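PDB 2W1K: putative sortase from Streptococcus pneumoniae, which probably catalyses the transpeptidation reactions that join pilin subunits covalently into the pilus fibre of the pneumococcus. Local coordinates for residues A[39-44]-A[95-100]; A[62-67]-A[134-139]; A[89-94]-A[108-113]; A[128-133]-A[145-150]; A[167-172]-A[186-191]. All coordinates share one frame; numbering follows the deposited sequence.

Overall arrangement
Four of the five contacts lie on one curled sheet, the sortase beta-barrel. Contact 2 pairs its first and last strands. Contact 3 pairs strands 91-93 and 106-111, and backbone hydrogen bonds carry the sheet on to contact 5, which holds the start of the TLxTC signature of the active site. Contacts 5 and 4 follow side by side, centres about 8 Å apart. In contact 1 a loop with the lid sequence rests on the loop joining the strands of contact 3, about 11 Å between centres. Pro100 of that second loop touches residues of contacts 2 to 5. A bound MES lies about 3 Å from the side chain of Arg191 in contact 5.

Contact 1: residues A[39-44]-A[95-100]; sequences NRIVDP and DGTPLP
Ile41, in the loop that carries the Asp-Pro-Phe lid sequence of class C sortases, leans on Gly96 and Thr97 in the loop between strands 91-93 and 106-111. Its longer branch does the touching. CG1 stands beside the backbone N (chi1 -73°), which brings it to 3.7 Å from the carbonyl O of Gly96, and CD1 reaches on to CG2 of Thr97 at 3.9 Å. The two side chains cross at about a right angle and meet at Ile41 CD1 and Thr97 CG2. The hydroxyl of Thr97 is occupied within its own neighbourhood, bonded to Val94 O and Val109 N.

No direct hydrogen bond joins the two backbones; two waters do the work. One accepts from Val42 N at 2.8 Å and donates to Asp95 O at 2.6 Å. The other donates to Gly96 O at 3.0 Å and, weakly, to Asn39 O at 3.4 Å. Asp95 itself turns its carboxylate to the hydroxyl of Tyr31, while Asp43, the first residue of the lid sequence, forms a salt bridge with Arg184.

Asn39 and Arg40 are poorly ordered. With one isoleucine branch and two water bridges as its main links, this interface is slight and partly water-mediated, consistent with a lid that can move, though the Asp43-Arg184 salt bridge would also have to open.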
# COMPACT_ATOMS: atom_id res chain seq x y z
N ASN A 39 3.52 -12.27 -14.83
CA ASN A 39 2.09 -12.64 -15.03
C ASN A 39 1.14 -12.90 -13.82
O ASN A 39 0.31 -12.04 -13.46
CB ASN A 39 1.89 -13.68 -16.14
CG ASN A 39 1.13 -13.09 -17.33
OD1 ASN A 39 0.01 -12.56 -17.16
ND2 ASN A 39 1.75 -13.12 -18.52
N ARG A 40 1.27 -14.08 -13.23
CA ARG A 40 0.52 -14.41 -12.03
C ARG A 40 0.92 -13.53 -10.80
O ARG A 40 2.09 -13.40 -10.37
CB ARG A 40 0.57 -15.93 -11.74
CG ARG A 40 -0.37 -16.77 -12.65
CD ARG A 40 -0.55 -18.21 -12.16
NE ARG A 40 -1.35 -18.22 -10.94
CZ ARG A 40 -0.88 -18.44 -9.71
NH1 ARG A 40 -1.72 -18.39 -8.68
NH2 ARG A 40 0.41 -18.73 -9.51
N ILE A 41 -0.11 -12.85 -10.31
CA ILE A 41 -0.04 -12.20 -9.05
C ILE A 41 -0.24 -13.37 -8.06
O ILE A 41 -1.01 -14.21 -8.35
CB ILE A 41 -1.17 -11.17 -9.00
CG1 ILE A 41 -0.75 -10.01 -9.91
CG2 ILE A 41 -1.49 -10.80 -7.54
CD1 ILE A 41 -1.84 -9.25 -10.48
N VAL A 42 0.45 -13.45 -6.94
CA VAL A 42 0.22 -14.58 -6.02
C VAL A 42 -0.75 -14.11 -4.93
O VAL A 42 -0.70 -12.94 -4.54
CB VAL A 42 1.59 -15.10 -5.45
CG1 VAL A 42 1.43 -15.90 -4.21
CG2 VAL A 42 2.32 -15.90 -6.53
N ASP A 43 -1.64 -14.99 -4.44
CA ASP A 43 -2.39 -14.62 -3.25
C ASP A 43 -1.51 -14.30 -2.06
O ASP A 43 -0.72 -15.13 -1.67
CB ASP A 43 -3.38 -15.67 -2.81
CG ASP A 43 -4.28 -15.13 -1.69
OD1 ASP A 43 -4.96 -14.11 -1.95
OD2 ASP A 43 -4.30 -15.69 -0.59
N PRO A 44 -1.64 -13.09 -1.50
CA PRO A 44 -0.84 -12.64 -0.35
C PRO A 44 -1.12 -13.39 0.95
O PRO A 44 -0.31 -13.39 1.85
CB PRO A 44 -1.21 -11.17 -0.21
CG PRO A 44 -2.55 -11.09 -0.83
CD PRO A 44 -2.54 -12.01 -1.98
N ASP A 95 3.54 -8.11 -4.80
CA ASP A 95 4.38 -8.28 -5.98
C ASP A 95 3.53 -8.64 -7.20
O ASP A 95 2.64 -9.53 -7.13
CB ASP A 95 5.40 -9.37 -5.70
CG ASP A 95 6.42 -9.54 -6.88
OD1 ASP A 95 7.11 -8.58 -7.28
OD2 ASP A 95 6.51 -10.63 -7.46
N GLY A 96 3.84 -8.00 -8.33
CA GLY A 96 3.26 -8.31 -9.58
C GLY A 96 2.16 -7.23 -9.80
O GLY A 96 1.49 -7.20 -10.84
N THR A 97 1.94 -6.38 -8.82
CA THR A 97 1.12 -5.14 -9.05
C THR A 97 2.08 -3.93 -8.98
O THR A 97 3.10 -3.96 -8.28
CB THR A 97 -0.05 -4.96 -8.08
OG1 THR A 97 0.47 -4.60 -6.77
CG2 THR A 97 -0.87 -6.32 -8.03
N PRO A 98 1.76 -2.87 -9.74
CA PRO A 98 2.63 -1.72 -9.71
C PRO A 98 2.81 -1.12 -8.32
O PRO A 98 1.92 -1.15 -7.44
CB PRO A 98 1.98 -0.75 -10.75
CG PRO A 98 0.43 -1.13 -10.66
CD PRO A 98 0.57 -2.69 -10.61
N LEU A 99 3.96 -0.54 -8.12
CA LEU A 99 4.13 0.38 -6.97
C LEU A 99 3.28 1.66 -7.20
O LEU A 99 2.95 2.04 -8.36
CB LEU A 99 5.64 0.74 -6.80
CG LEU A 99 6.45 -0.56 -6.55
CD1 LEU A 99 8.02 -0.32 -6.77
CD2 LEU A 99 6.29 -1.07 -5.06
N PRO A 100 2.93 2.34 -6.11
CA PRO A 100 1.90 3.40 -6.20
C PRO A 100 2.44 4.73 -6.79
O PRO A 100 2.65 5.70 -6.08
CB PRO A 100 1.44 3.53 -4.69
CG PRO A 100 2.79 3.23 -3.95
CD PRO A 100 3.23 1.98 -4.67
O HOH W 1 2.12 -9.16 -13.05
O HOH W 2 2.35 -11.77 -5.78

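Contact 2: residues A[62-67]-A[134-139]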
# COMPACT_ATOMS: atom_id res chain seq x y z
N ALA A 62 13.40 -2.89 3.96
CA ALA A 62 13.27 -1.51 4.33
C ALA A 62 11.78 -1.10 4.19
O ALA A 62 11.04 -1.62 3.36
CB ALA A 62 14.17 -0.61 3.44
N VAL A 63 11.37 -0.17 5.03
CA VAL A 63 10.08 0.43 4.85
C VAL A 63 10.06 1.25 3.52
O VAL A 63 10.90 2.17 3.28
CB VAL A 63 9.79 1.34 6.02
CG1 VAL A 63 8.51 2.06 5.77
CG2 VAL A 63 9.76 0.46 7.34
N TYR A 64 9.13 0.88 2.63
CA TYR A 64 9.07 1.57 1.39
C TYR A 64 8.22 2.91 1.45
O TYR A 64 8.51 3.88 0.71
CB TYR A 64 8.46 0.61 0.37
CG TYR A 64 8.24 1.26 -1.02
CD1 TYR A 64 9.32 1.64 -1.81
CD2 TYR A 64 6.93 1.48 -1.52
CE1 TYR A 64 9.12 2.24 -3.06
CE2 TYR A 64 6.74 2.10 -2.77
CZ TYR A 64 7.84 2.42 -3.53
OH TYR A 64 7.65 2.95 -4.77
N GLY A 65 7.14 2.90 2.25
CA GLY A 65 6.22 4.05 2.38
C GLY A 65 5.46 3.96 3.69
O GLY A 65 5.59 2.97 4.42
N TYR A 66 4.71 5.02 4.02
CA TYR A 66 3.76 4.95 5.13
C TYR A 66 2.35 5.19 4.66
O TYR A 66 2.12 6.08 3.82
CB TYR A 66 4.07 5.95 6.27
CG TYR A 66 4.87 5.29 7.31
CD1 TYR A 66 6.22 5.15 7.09
CD2 TYR A 66 4.34 4.85 8.51
CE1 TYR A 66 7.03 4.57 7.99
CE2 TYR A 66 5.18 4.20 9.47
CZ TYR A 66 6.50 4.10 9.14
OH TYR A 66 7.46 3.54 9.91
N LEU A 67 1.43 4.46 5.26
CA LEU A 67 0.07 4.52 4.82
C LEU A 67 -0.85 4.88 6.02
O LEU A 67 -0.73 4.34 7.14
CB LEU A 67 -0.34 3.16 4.18
CG LEU A 67 -1.77 3.09 3.60
CD1 LEU A 67 -1.81 2.00 2.51
CD2 LEU A 67 -2.84 2.70 4.68
N LEU A 134 -7.36 8.29 2.30
CA LEU A 134 -6.19 7.48 2.61
C LEU A 134 -5.07 8.42 2.17
O LEU A 134 -5.14 9.05 1.09
CB LEU A 134 -6.23 6.23 1.72
CG LEU A 134 -5.05 5.25 1.76
CD1 LEU A 134 -5.40 3.76 1.44
CD2 LEU A 134 -3.90 5.69 0.86
N TYR A 135 -4.06 8.53 3.03
CA TYR A 135 -2.88 9.31 2.70
C TYR A 135 -1.65 8.37 2.64
O TYR A 135 -1.47 7.50 3.54
CB TYR A 135 -2.65 10.36 3.75
CG TYR A 135 -3.80 11.35 3.83
CD1 TYR A 135 -3.91 12.35 2.90
CD2 TYR A 135 -4.79 11.27 4.85
CE1 TYR A 135 -4.90 13.26 2.96
CE2 TYR A 135 -5.86 12.16 4.91
CZ TYR A 135 -5.88 13.19 3.98
OH TYR A 135 -6.85 14.16 3.96
N TYR A 136 -0.79 8.58 1.61
CA TYR A 136 0.30 7.70 1.42
C TYR A 136 1.57 8.55 1.42
O TYR A 136 1.72 9.43 0.60
CB TYR A 136 0.12 6.88 0.06
CG TYR A 136 1.29 5.99 -0.16
CD1 TYR A 136 1.36 4.74 0.45
CD2 TYR A 136 2.38 6.41 -0.94
CE1 TYR A 136 2.48 3.90 0.31
CE2 TYR A 136 3.54 5.60 -1.06
CZ TYR A 136 3.56 4.35 -0.46
OH TYR A 136 4.69 3.58 -0.49
N ASP A 137 2.55 8.24 2.24
CA ASP A 137 3.73 9.09 2.29
C ASP A 137 4.97 8.39 1.71
O ASP A 137 5.36 7.31 2.23
CB ASP A 137 3.91 9.52 3.75
CG ASP A 137 5.00 10.52 3.94
OD1 ASP A 137 5.79 10.81 2.99
OD2 ASP A 137 5.08 11.04 5.10
N ASN A 138 5.56 8.93 0.62
CA ASN A 138 6.71 8.26 -0.03
C ASN A 138 7.98 8.89 0.45
O ASN A 138 9.08 8.63 -0.10
CB ASN A 138 6.70 8.33 -1.58
CG ASN A 138 6.63 9.76 -2.16
OD1 ASN A 138 7.07 10.74 -1.60
ND2 ASN A 138 6.06 9.85 -3.30
N GLY A 139 7.84 9.73 1.46
CA GLY A 139 9.03 10.44 1.98
C GLY A 139 9.01 11.92 1.83
O GLY A 139 9.07 12.66 2.84
O HOH W 3 6.77 5.12 -1.05
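Tyr66 and Asp137 hold the backbones of strands 65-69 and 133-137 together as an antiparallel hydrogen-bonded pair. Tyr66 N donates to Asp137 O at 3.0 Å, and Asp137 N returns the bond to Tyr66 O at 2.7 Å, nearly straight at 171°; both donors lie in the carbonyl planes. Leu67 and Tyr136 form the next, non-hydrogen-bonded pair, where CA-H groups face carbonyl oxygens. These are the first and last strands of the sheet, so the pairing closes the sortase beta-barrel. Just before it, Tyr64 and Gly65 make a classic bulge opposite Val78.

Tyr136 reaches across to the other strand with its hydroxyl. With CG anti to the backbone N (chi1 178°), OH packs closely on Gly65 CA at 3.3 Å and Tyr64 CD2 at 3.2 Å. The two tyrosines cross at about a right angle. The other apolar contacts are Leu67 CD1 on Leu134 CD1 at 4.1 Å and Leu67 CB against the Tyr136 ring.

Among the polar side-chain contacts, one water, lying over a face of the Tyr64 ring, links Tyr136 OH at 2.6 Å to Tyr64 O at 2.8 Å. Asp137 OD1 accepts from Gly139 N in an Asx turn, and OD2 meets His9 NE2 and Lys197 NZ.

A buried phenol and a buried carboxylate thus both have partners. The lysine salt bridge and the hydrogen bond from His9 would be expected to favour the charged form of Asp137.

Contact 3: residues A[89-94]-A[108-113]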
# COMPACT_ATOMS: atom_id res chain seq x y z
N MET A 89 4.65 -7.66 10.35
CA MET A 89 5.21 -6.37 10.82
C MET A 89 4.52 -5.08 10.36
O MET A 89 4.88 -3.98 10.86
CB MET A 89 6.76 -6.29 10.61
CG MET A 89 7.21 -6.62 9.26
SD MET A 89 8.97 -7.22 9.29
CE MET A 89 9.67 -5.94 10.30
N GLY A 90 3.53 -5.18 9.49
CA GLY A 90 2.93 -3.99 8.90
C GLY A 90 2.14 -4.40 7.68
O GLY A 90 1.57 -5.54 7.63
N LEU A 91 2.02 -3.46 6.71
CA LEU A 91 1.23 -3.73 5.48
C LEU A 91 2.24 -4.10 4.43
O LEU A 91 3.42 -3.83 4.61
CB LEU A 91 0.46 -2.48 5.04
CG LEU A 91 -0.37 -1.90 6.18
CD1 LEU A 91 -1.02 -0.61 5.75
CD2 LEU A 91 -1.46 -3.02 6.70
N ALA A 92 1.82 -4.72 3.33
CA ALA A 92 2.87 -5.20 2.35
C ALA A 92 2.36 -5.05 0.95
O ALA A 92 1.26 -5.53 0.64
CB ALA A 92 3.24 -6.64 2.58
N HIS A 93 3.17 -4.41 0.07
CA HIS A 93 2.79 -4.30 -1.31
C HIS A 93 2.81 -5.70 -1.93
O HIS A 93 3.67 -6.54 -1.58
CB HIS A 93 3.76 -3.36 -2.03
CG HIS A 93 3.64 -3.42 -3.51
ND1 HIS A 93 4.38 -4.31 -4.27
CD2 HIS A 93 2.83 -2.74 -4.38
CE1 HIS A 93 4.02 -4.19 -5.53
NE2 HIS A 93 3.08 -3.26 -5.63
N VAL A 94 1.83 -5.98 -2.79
CA VAL A 94 1.67 -7.27 -3.51
C VAL A 94 2.47 -7.32 -4.82
O VAL A 94 2.19 -6.61 -5.78
CB VAL A 94 0.16 -7.57 -3.73
CG1 VAL A 94 -0.05 -8.91 -4.53
CG2 VAL A 94 -0.50 -7.74 -2.26
N SER A 108 -2.27 -0.33 -7.72
CA SER A 108 -1.19 -0.81 -6.85
C SER A 108 -1.92 -1.51 -5.68
O SER A 108 -2.92 -0.95 -5.17
CB SER A 108 -0.37 0.37 -6.29
OG SER A 108 0.58 -0.11 -5.31
N VAL A 109 -1.49 -2.72 -5.29
CA VAL A 109 -2.29 -3.55 -4.28
C VAL A 109 -1.43 -3.70 -3.04
O VAL A 109 -0.28 -4.12 -3.16
CB VAL A 109 -2.75 -4.95 -4.82
CG1 VAL A 109 -3.65 -5.61 -3.78
CG2 VAL A 109 -3.66 -4.77 -6.10
N ILE A 110 -1.97 -3.32 -1.90
CA ILE A 110 -1.26 -3.38 -0.59
C ILE A 110 -2.11 -4.39 0.26
O ILE A 110 -3.36 -4.23 0.40
CB ILE A 110 -1.26 -2.02 0.16
CG1 ILE A 110 -0.57 -0.79 -0.59
CG2 ILE A 110 -0.65 -2.11 1.59
CD1 ILE A 110 0.65 -1.06 -1.19
N ALA A 111 -1.45 -5.37 0.88
CA ALA A 111 -2.19 -6.32 1.68
C ALA A 111 -2.05 -6.04 3.20
O ALA A 111 -1.09 -5.40 3.66
CB ALA A 111 -1.77 -7.78 1.32
N GLY A 112 -3.04 -6.47 3.98
CA GLY A 112 -2.80 -6.51 5.41
C GLY A 112 -3.70 -7.48 6.11
O GLY A 112 -4.84 -7.75 5.62
N HIS A 113 -3.23 -7.97 7.27
CA HIS A 113 -4.04 -8.92 8.09
C HIS A 113 -5.33 -8.42 8.67
O HIS A 113 -5.49 -7.21 8.96
CB HIS A 113 -3.20 -9.49 9.20
CG HIS A 113 -2.27 -10.54 8.73
ND1 HIS A 113 -2.69 -11.57 7.90
CD2 HIS A 113 -0.98 -10.81 9.07
CE1 HIS A 113 -1.68 -12.42 7.74
NE2 HIS A 113 -0.65 -11.99 8.46
O HOH W 4 -0.71 -7.37 7.90
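Leu91 lies against Ile110, its CB 3.6 Å from the CG2 branch, while CD2 reaches past the carbonyl of Ala111 to Gly112 CA. Strands 91-93 and 106-111 are antiparallel neighbours in the sortase beta-barrel. Ala92 and Ala111 are the hydrogen-bonded pair: Ala92 N gives to Ala111 O, and Ala111 N answers to Ala92 O at 2.7 Å, with the donor tilted 31° from the carbonyl plane. Val94 N adds a third bond, to Val109 O.

His93 and Ile110 come close, 4.2 Å between their CA atoms, as the non-hydrogen-bonded pair. Ile110 CD1 sits near the plane of the imidazole at its edge, 4.0 Å from His93 CB. Tyr54 OH holds ND1 of that ring, and Pro98 O and Thr97 O are weak partners of NE2.

On the Ala92 and Ala111 side, Val94 CG2 packs on Ala111 CB at 3.8 Å. Beyond the paired residues, where the strands part, a water donates to Gly90 O and accepts from His113 N at 2.7 Å. At the other end His93 CG, anti to the backbone N (chi1 167°), carries the ring edge over to Ser108. Ser108 OG, hydrogen-bonded to Pro98 O, lies at that edge, in the plane of the His93 ring, 3.6 Å from CD2.

Contact 4: residues A[128-133]-A[145-150]; sequences LKVGDA and YQMMDT
Met147, on strand 141-153, lays its side chain against the type II turn from Lys129 to Asp132, which leads into the neighbouring barrel strand. CB touches two carbonyl oxygens of that turn, Lys129 O at 3.6 Å and, a little farther, Asp132 O. CG, anti to the backbone N (chi1 -159°), comes within 4.2 Å of Leu128 CB. There the chain bends (chi2 -85°), laying SD 3.6 Å from Val130 CA and taking the terminal methyl CE to 3.5 Å from Leu128 O.

The backbone of the same residue grips the turn at both polar atoms. Met147 N donates to Asp132 O at 2.8 Å, and Met147 O receives Gly131 N on a lone pair, in the carbonyl plane. Val130 CA makes a CA-H...O contact with that oxygen too, and Val130 CG1 approaches Met147 O while CG2 approaches Met148 O. Farther along, Ala133 pairs with Gln146, the first antiparallel step after the turn.

Within the turn, Asp132 N closes back onto Lys129 O. The Asp132 carboxylate adds a side-chain bond, in which Lys129 N meets OD2 at 3.1 Å from well above the carboxylate plane.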
# COMPACT_ATOMS: atom_id res chain seq x y z
N LEU A 128 -15.21 1.39 5.80
CA LEU A 128 -14.90 2.47 4.94
C LEU A 128 -16.11 2.79 4.08
O LEU A 128 -16.77 1.84 3.59
CB LEU A 128 -13.72 2.10 4.03
CG LEU A 128 -12.37 2.13 4.75
CD1 LEU A 128 -11.29 1.37 3.91
CD2 LEU A 128 -12.03 3.60 5.04
N LYS A 129 -16.38 4.10 3.91
CA LYS A 129 -17.53 4.60 3.14
C LYS A 129 -16.91 5.35 1.99
O LYS A 129 -15.78 5.82 2.15
CB LYS A 129 -18.32 5.61 3.94
CG LYS A 129 -18.93 5.12 5.28
CD LYS A 129 -20.31 4.37 5.11
CE LYS A 129 -20.69 3.52 6.41
NZ LYS A 129 -22.18 3.29 6.70
N VAL A 130 -17.65 5.50 0.88
CA VAL A 130 -17.15 6.11 -0.34
C VAL A 130 -16.70 7.55 0.04
O VAL A 130 -17.40 8.23 0.77
CB VAL A 130 -18.29 6.21 -1.34
CG1 VAL A 130 -17.94 7.09 -2.54
CG2 VAL A 130 -18.81 4.79 -1.75
N GLY A 131 -15.54 8.00 -0.39
CA GLY A 131 -15.05 9.36 -0.04
C GLY A 131 -14.01 9.34 1.09
O GLY A 131 -13.21 10.25 1.23
N ASP A 132 -13.96 8.28 1.90
CA ASP A 132 -13.05 8.34 2.98
C ASP A 132 -11.65 8.45 2.41
O ASP A 132 -11.32 7.89 1.34
CB ASP A 132 -13.19 7.08 3.85
CG ASP A 132 -14.42 7.12 4.76
OD1 ASP A 132 -15.09 8.20 4.82
OD2 ASP A 132 -14.66 6.12 5.46
N ALA A 133 -10.79 9.13 3.17
CA ALA A 133 -9.45 9.50 2.68
C ALA A 133 -8.41 8.44 3.09
O ALA A 133 -8.59 7.77 4.12
CB ALA A 133 -9.10 10.89 3.24
N TYR A 145 -5.72 9.75 -1.64
CA TYR A 145 -6.74 8.94 -2.39
C TYR A 145 -8.11 9.00 -1.70
O TYR A 145 -8.24 9.36 -0.58
CB TYR A 145 -6.31 7.44 -2.34
CG TYR A 145 -5.02 7.08 -3.08
CD1 TYR A 145 -3.75 7.34 -2.55
CD2 TYR A 145 -5.08 6.42 -4.29
CE1 TYR A 145 -2.60 6.96 -3.25
CE2 TYR A 145 -3.95 6.03 -4.98
CZ TYR A 145 -2.70 6.28 -4.47
OH TYR A 145 -1.57 5.81 -5.22
N GLN A 146 -9.15 8.58 -2.38
CA GLN A 146 -10.38 8.53 -1.78
C GLN A 146 -11.10 7.21 -2.13
O GLN A 146 -11.05 6.71 -3.28
CB GLN A 146 -11.18 9.78 -2.12
CG GLN A 146 -11.61 9.79 -3.52
CD GLN A 146 -12.63 10.90 -3.78
OE1 GLN A 146 -12.96 11.74 -2.89
NE2 GLN A 146 -13.12 10.91 -5.01
N MET A 147 -11.76 6.65 -1.11
CA MET A 147 -12.51 5.39 -1.29
C MET A 147 -13.59 5.48 -2.34
O MET A 147 -14.49 6.40 -2.29
CB MET A 147 -13.01 4.91 0.03
CG MET A 147 -13.34 3.37 0.05
SD MET A 147 -15.00 3.17 -0.56
CE MET A 147 -15.54 1.67 0.28
N MET A 148 -13.48 4.58 -3.31
CA MET A 148 -14.39 4.51 -4.43
C MET A 148 -15.42 3.37 -4.31
O MET A 148 -16.64 3.61 -4.46
CB MET A 148 -13.65 4.31 -5.75
CG MET A 148 -12.74 5.43 -6.16
SD MET A 148 -13.61 6.92 -6.68
CE MET A 148 -13.76 7.85 -5.13
N ASP A 149 -14.97 2.13 -4.04
CA ASP A 149 -15.91 0.99 -4.04
C ASP A 149 -15.18 -0.23 -3.45
O ASP A 149 -13.99 -0.12 -3.06
CB ASP A 149 -16.50 0.71 -5.47
CG ASP A 149 -15.43 0.22 -6.46
OD1 ASP A 149 -14.35 -0.24 -6.05
OD2 ASP A 149 -15.65 0.31 -7.68
N THR A 150 -15.87 -1.37 -3.35
CA THR A 150 -15.31 -2.59 -2.81
C THR A 150 -15.69 -3.81 -3.63
O THR A 150 -16.61 -3.81 -4.43
CB THR A 150 -15.67 -2.78 -1.33
OG1 THR A 150 -17.05 -3.14 -1.23
CG2 THR A 150 -15.55 -1.45 -0.59

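Contact 5: residues A[167-172]-A[186-191]; sequences KNIMTL and LVNFER
Lys167 and Glu190 form a salt bridge at the outer end of this contact. The lysine bends at its last torsion (chi4 -67°), bringing NZ to 3.0 Å from OE2 on the syn side, 28° out of the carboxylate plane; the bond to OE1 is weak. OE2 also accepts a hydrogen bond from a water at 2.7 Å, and that water accepts from Asn168 N.

Next along, Asn168 OD1 receives a weak, bent bond from Arg191 NE at 2.9 Å. The amide and guanidinium planes stand 66° apart, with ND2, which gives to Leu101 O and Gly103 O, over one face of the guanidinium. Arg191 turns NH2 to the hydroxyl of Tyr145, and NH1 makes a salt bridge with the sulfonate of a bound MES, probably from the crystallisation liquor.

Strands 168-176 and 183-196 make an antiparallel hairpin of the sortase barrel, and Thr171 and Leu172 open the TLxTC signature. Met170 with Phe189 and Leu172 with Val187 exchange backbone bonds in both directions, and Arg191 N adds one to Asn168 O. Thr171 and Asn188, the non-hydrogen-bonded pair between them, turn to the opposite face, where Thr171 OG1 donates to Asn188 OD1 at 2.7 Å. Arg107 supplies bonds to both oxygens, while Asn188 ND2 gives to Asp149 and Glu151. On the face of Met170 and Val187, Leu172 CD2 lies obliquely 3.5 Å from Phe189 CE1.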
# COMPACT_ATOMS: atom_id res chain seq x y z
N LYS A 167 -7.84 4.58 -14.68
CA LYS A 167 -7.67 5.26 -13.41
C LYS A 167 -6.36 4.90 -12.71
O LYS A 167 -5.75 3.89 -12.97
CB LYS A 167 -8.87 4.91 -12.46
CG LYS A 167 -10.20 5.54 -12.96
CD LYS A 167 -11.31 5.33 -11.96
CE LYS A 167 -12.66 5.96 -12.39
NZ LYS A 167 -12.62 7.51 -12.45
N ASN A 168 -6.03 5.71 -11.73
CA ASN A 168 -4.91 5.47 -10.88
C ASN A 168 -5.49 5.04 -9.51
O ASN A 168 -6.15 5.84 -8.85
CB ASN A 168 -4.02 6.73 -10.77
CG ASN A 168 -2.73 6.47 -10.01
OD1 ASN A 168 -2.71 6.42 -8.77
ND2 ASN A 168 -1.62 6.34 -10.74
N ILE A 169 -5.18 3.80 -9.10
CA ILE A 169 -5.90 3.16 -8.02
C ILE A 169 -4.95 2.58 -7.01
O ILE A 169 -3.87 2.13 -7.38
CB ILE A 169 -6.75 2.01 -8.58
CG1 ILE A 169 -7.68 2.53 -9.71
CG2 ILE A 169 -7.54 1.30 -7.47
CD1 ILE A 169 -8.91 3.46 -9.27
N MET A 170 -5.34 2.62 -5.75
CA MET A 170 -4.68 1.83 -4.74
C MET A 170 -5.73 0.87 -4.20
O MET A 170 -6.85 1.36 -3.81
CB MET A 170 -4.18 2.68 -3.57
CG MET A 170 -3.44 1.84 -2.49
SD MET A 170 -2.64 2.90 -1.29
CE MET A 170 -1.07 3.14 -2.16
N THR A 171 -5.45 -0.44 -4.25
CA THR A 171 -6.46 -1.42 -3.78
C THR A 171 -5.93 -2.07 -2.51
O THR A 171 -4.75 -2.49 -2.44
CB THR A 171 -6.77 -2.52 -4.82
OG1 THR A 171 -7.34 -1.90 -6.00
CG2 THR A 171 -7.73 -3.66 -4.26
N LEU A 172 -6.75 -2.01 -1.43
CA LEU A 172 -6.44 -2.66 -0.14
C LEU A 172 -7.03 -4.09 -0.15
O LEU A 172 -8.21 -4.29 -0.49
CB LEU A 172 -7.02 -1.86 1.01
CG LEU A 172 -6.18 -0.67 1.49
CD1 LEU A 172 -5.07 -0.04 0.65
CD2 LEU A 172 -6.79 0.31 2.44
N LEU A 186 -11.66 -6.57 -1.16
CA LEU A 186 -10.92 -5.50 -1.84
C LEU A 186 -11.60 -4.18 -1.64
O LEU A 186 -12.73 -4.04 -1.99
CB LEU A 186 -10.90 -5.75 -3.35
CG LEU A 186 -9.89 -6.66 -4.04
CD1 LEU A 186 -9.40 -7.87 -3.27
CD2 LEU A 186 -10.25 -7.00 -5.52
N VAL A 187 -10.86 -3.17 -1.20
CA VAL A 187 -11.35 -1.83 -1.11
C VAL A 187 -10.49 -0.94 -2.06
O VAL A 187 -9.27 -0.83 -1.89
CB VAL A 187 -11.24 -1.32 0.39
CG1 VAL A 187 -11.90 0.02 0.50
CG2 VAL A 187 -11.91 -2.34 1.42
N ASN A 188 -11.11 -0.37 -3.10
CA ASN A 188 -10.45 0.46 -4.12
C ASN A 188 -10.50 1.92 -3.78
O ASN A 188 -11.55 2.44 -3.32
CB ASN A 188 -11.03 0.17 -5.51
CG ASN A 188 -11.04 -1.34 -5.78
OD1 ASN A 188 -10.01 -1.98 -5.64
ND2 ASN A 188 -12.22 -1.93 -5.99
N PHE A 189 -9.37 2.58 -4.00
CA PHE A 189 -9.28 3.99 -3.73
C PHE A 189 -8.76 4.69 -5.00
O PHE A 189 -7.85 4.16 -5.63
CB PHE A 189 -8.19 4.20 -2.66
CG PHE A 189 -8.62 3.83 -1.27
CD1 PHE A 189 -8.62 2.47 -0.85
CD2 PHE A 189 -9.00 4.82 -0.35
CE1 PHE A 189 -9.02 2.13 0.49
CE2 PHE A 189 -9.36 4.48 0.98
CZ PHE A 189 -9.36 3.13 1.37
N GLU A 190 -9.27 5.89 -5.35
CA GLU A 190 -8.77 6.59 -6.52
C GLU A 190 -7.88 7.76 -6.03
O GLU A 190 -8.17 8.41 -5.01
CB GLU A 190 -9.91 7.14 -7.44
CG GLU A 190 -9.32 7.60 -8.79
CD GLU A 190 -10.39 8.01 -9.88
OE1 GLU A 190 -11.56 8.08 -9.50
OE2 GLU A 190 -10.04 8.26 -11.07
N ARG A 191 -6.81 8.01 -6.76
CA ARG A 191 -5.90 9.03 -6.41
C ARG A 191 -6.50 10.36 -6.65
O ARG A 191 -7.08 10.60 -7.74
CB ARG A 191 -4.67 8.94 -7.27
CG ARG A 191 -3.68 10.11 -6.94
CD ARG A 191 -2.33 9.88 -7.82
NE ARG A 191 -1.58 8.68 -7.41
CZ ARG A 191 -0.24 8.64 -7.29
NH1 ARG A 191 0.55 9.70 -7.68
NH2 ARG A 191 0.34 7.58 -6.81
O HOH W 5 -7.47 8.42 -11.74